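Local coordinates for protein CbbY (Rhodobacter sphaeroides, PDB 4UAS) that dephosphorylates xylulose-1,5-bisphosphate, a potent Rubisco inhibitor, to xylulose 5-phosphate and phosphate with the help of magnesium, at residues V140-D145 against Y157-R162. Sequence-based numbering, arbitrary orientation.
Sequences VIAAGD and YRLALR
A142 lies against A160 and L159 where an outer strand of the Rossmann-like HAD core meets the helix that follows it in the chain. Strand 140-142 is outermost on one side of the parallel sheet, order 3-2-1-4-5-6, and is hydrogen-bonded through its backbone to strand 110-114; helix 155-164 then crosses back over one sheet face toward strand 171-175, the connection being a beta-alpha-beta crossover. Strand and helix segments run nearly antiparallel, at 160°, with their axes 8.0 Å apart. Such a close approach suits the two small residues at its centre: A142 CB meets A160 CB at 3.9 Å, methyl to methyl, and the CA atoms of these alanines are 5.5 Å apart. L159, one residue earlier in the helix, reaches the same methyl. With its CG anti to the backbone N (chi1 167°), the side chain extends from the helix toward the strand, and branch CD2 stops 3.9 Å from A142 CB. One alanine methyl is thus touched by both a helix alanine and a leucine branch, and I156 adds a further contact to it. V140, two residues back on the same strand face, also turns its CB to the helix, whereas I141 between them points to the other side of the sheet and packs on A134. No hydrogen bond joins the two segments, so the contact is van der Waals packing. From the helix, A160 also touches L6 of strand 4-7, the next strand in after 110-114, which leads to D8, a magnesium ligand and the likely nucleophile, while the Y157 hydroxyl is hydrogen-bonded to E175. Beyond the strand, the D145 carboxylate forms salt bridges with K150 and K52. At the other end, V140 CG1, anti to its own N, sits 3.9 Å from A160 O and 4.3 Å from A160 CB.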
loop_
_atom_site.group_PDB
_atom_site.type_symbol
_atom_site.label_atom_id
_atom_site.label_comp_id
_atom_site.label_asym_id
_atom_site.label_seq_id
_atom_site.Cartn_x
_atom_site.Cartn_y
_atom_site.Cartn_z
ATOM N N VAL A 140 2.619 -14.447 2.701
ATOM C CA VAL A 140 2.715 -13.672 3.925
ATOM C C VAL A 140 2.008 -12.357 3.708
ATOM O O VAL A 140 2.195 -11.708 2.666
ATOM C CB VAL A 140 4.194 -13.417 4.296
ATOM C CG1 VAL A 140 4.346 -12.338 5.380
ATOM C CG2 VAL A 140 4.870 -14.718 4.765
ATOM N N ILE A 141 1.171 -11.935 4.666
ATOM C CA ILE A 141 0.497 -10.656 4.614
ATOM C C ILE A 141 0.834 -9.902 5.875
ATOM O O ILE A 141 0.428 -10.277 6.983
ATOM C CB ILE A 141 -1.035 -10.759 4.421
ATOM C CG1 ILE A 141 -1.327 -11.494 3.087
ATOM C CG2 ILE A 141 -1.707 -9.392 4.415
ATOM C CD1 ILE A 141 -2.758 -11.890 2.911
ATOM N N ALA A 142 1.579 -8.816 5.761
ATOM C CA ALA A 142 1.951 -7.930 6.826
ATOM C C ALA A 142 1.214 -6.595 6.555
ATOM O O ALA A 142 1.562 -5.900 5.585
ATOM C CB ALA A 142 3.462 -7.770 6.902
ATOM N N ALA A 143 0.243 -6.257 7.399
ATOM C CA ALA A 143 -0.677 -5.139 7.120
ATOM C C ALA A 143 -1.035 -4.376 8.384
ATOM O O ALA A 143 -0.944 -4.905 9.491
ATOM C CB ALA A 143 -1.918 -5.637 6.412
ATOM N N GLY A 144 -1.480 -3.147 8.219
ATOM C CA GLY A 144 -2.281 -2.454 9.225
ATOM C C GLY A 144 -1.521 -2.280 10.540
ATOM O O GLY A 144 -0.405 -1.859 10.591
ATOM N N ASP A 145 -2.210 -2.649 11.614
ATOM C CA ASP A 145 -1.720 -2.480 12.955
ATOM C C ASP A 145 -0.951 -3.680 13.449
ATOM O O ASP A 145 -0.730 -3.858 14.656
ATOM C CB ASP A 145 -2.866 -2.110 13.895
ATOM C CG ASP A 145 -3.552 -0.803 13.563
ATOM O OD1 ASP A 145 -3.205 -0.057 12.560
ATOM O OD2 ASP A 145 -4.535 -0.465 14.222
ATOM N N TYR A 157 8.132 -4.327 7.100
ATOM C CA TYR A 157 8.999 -5.153 6.291
ATOM C C TYR A 157 9.769 -6.158 7.097
ATOM O O TYR A 157 9.958 -7.305 6.694
ATOM C CB TYR A 157 9.942 -4.297 5.431
ATOM C CG TYR A 157 9.314 -3.702 4.175
ATOM C CD1 TYR A 157 9.006 -2.377 4.046
ATOM C CD2 TYR A 157 9.075 -4.527 3.092
ATOM C CE1 TYR A 157 8.461 -1.869 2.861
ATOM C CE2 TYR A 157 8.545 -4.052 1.923
ATOM C CZ TYR A 157 8.213 -2.730 1.803
ATOM O OH TYR A 157 7.729 -2.276 0.616
ATOM N N ARG A 158 10.260 -5.744 8.273
ATOM C CA ARG A 158 10.916 -6.696 9.186
ATOM C C ARG A 158 9.988 -7.812 9.605
ATOM O O ARG A 158 10.419 -8.978 9.673
ATOM C CB ARG A 158 11.461 -5.949 10.389
ATOM C CG ARG A 158 12.577 -4.973 10.036
ATOM C CD ARG A 158 13.044 -4.134 11.200
ATOM N NE ARG A 158 14.143 -3.274 10.811
ATOM C CZ ARG A 158 14.337 -2.037 11.191
ATOM N NH1 ARG A 158 13.477 -1.386 11.991
ATOM N NH2 ARG A 158 15.417 -1.435 10.745
ATOM N N LEU A 159 8.733 -7.493 9.857
ATOM C CA LEU A 159 7.732 -8.528 10.190
ATOM C C LEU A 159 7.594 -9.492 9.026
ATOM O O LEU A 159 7.659 -10.713 9.183
ATOM C CB LEU A 159 6.408 -7.842 10.532
ATOM C CG LEU A 159 5.195 -8.757 10.593
ATOM C CD1 LEU A 159 5.333 -9.886 11.540
ATOM C CD2 LEU A 159 3.924 -7.955 10.760
ATOM N N ALA A 160 7.371 -8.960 7.807
ATOM C CA ALA A 160 7.176 -9.793 6.656
ATOM C C ALA A 160 8.367 -10.703 6.431
ATOM O O ALA A 160 8.200 -11.893 6.089
ATOM C CB ALA A 160 6.924 -8.915 5.437
ATOM N N LEU A 161 9.554 -10.150 6.525
ATOM C CA LEU A 161 10.776 -10.962 6.317
ATOM C C LEU A 161 10.923 -12.060 7.367
ATOM O O LEU A 161 11.383 -13.177 7.041
ATOM C CB LEU A 161 11.992 -10.097 6.320
ATOM C CG LEU A 161 12.193 -9.233 5.076
ATOM C CD1 LEU A 161 13.243 -8.164 5.356
ATOM C CD2 LEU A 161 12.586 -10.085 3.908
ATOM N N ARG A 162 10.589 -11.801 8.623
ATOM C CA ARG A 162 10.632 -12.815 9.651
ATOM C C ARG A 162 9.676 -13.946 9.303
ATOM O O ARG A 162 9.985 -15.142 9.444
ATOM C CB ARG A 162 10.385 -12.235 11.040
ATOM C CG ARG A 162 10.615 -13.334 12.113
ATOM C CD ARG A 162 10.555 -12.907 13.517
ATOM N NE ARG A 162 9.433 -12.224 13.693
ATOM C CZ ARG A 162 9.231 -10.846 13.780
ATOM N NH1 ARG A 162 10.088 -9.838 13.909
ATOM N NH2 ARG A 162 8.030 -10.544 13.806
#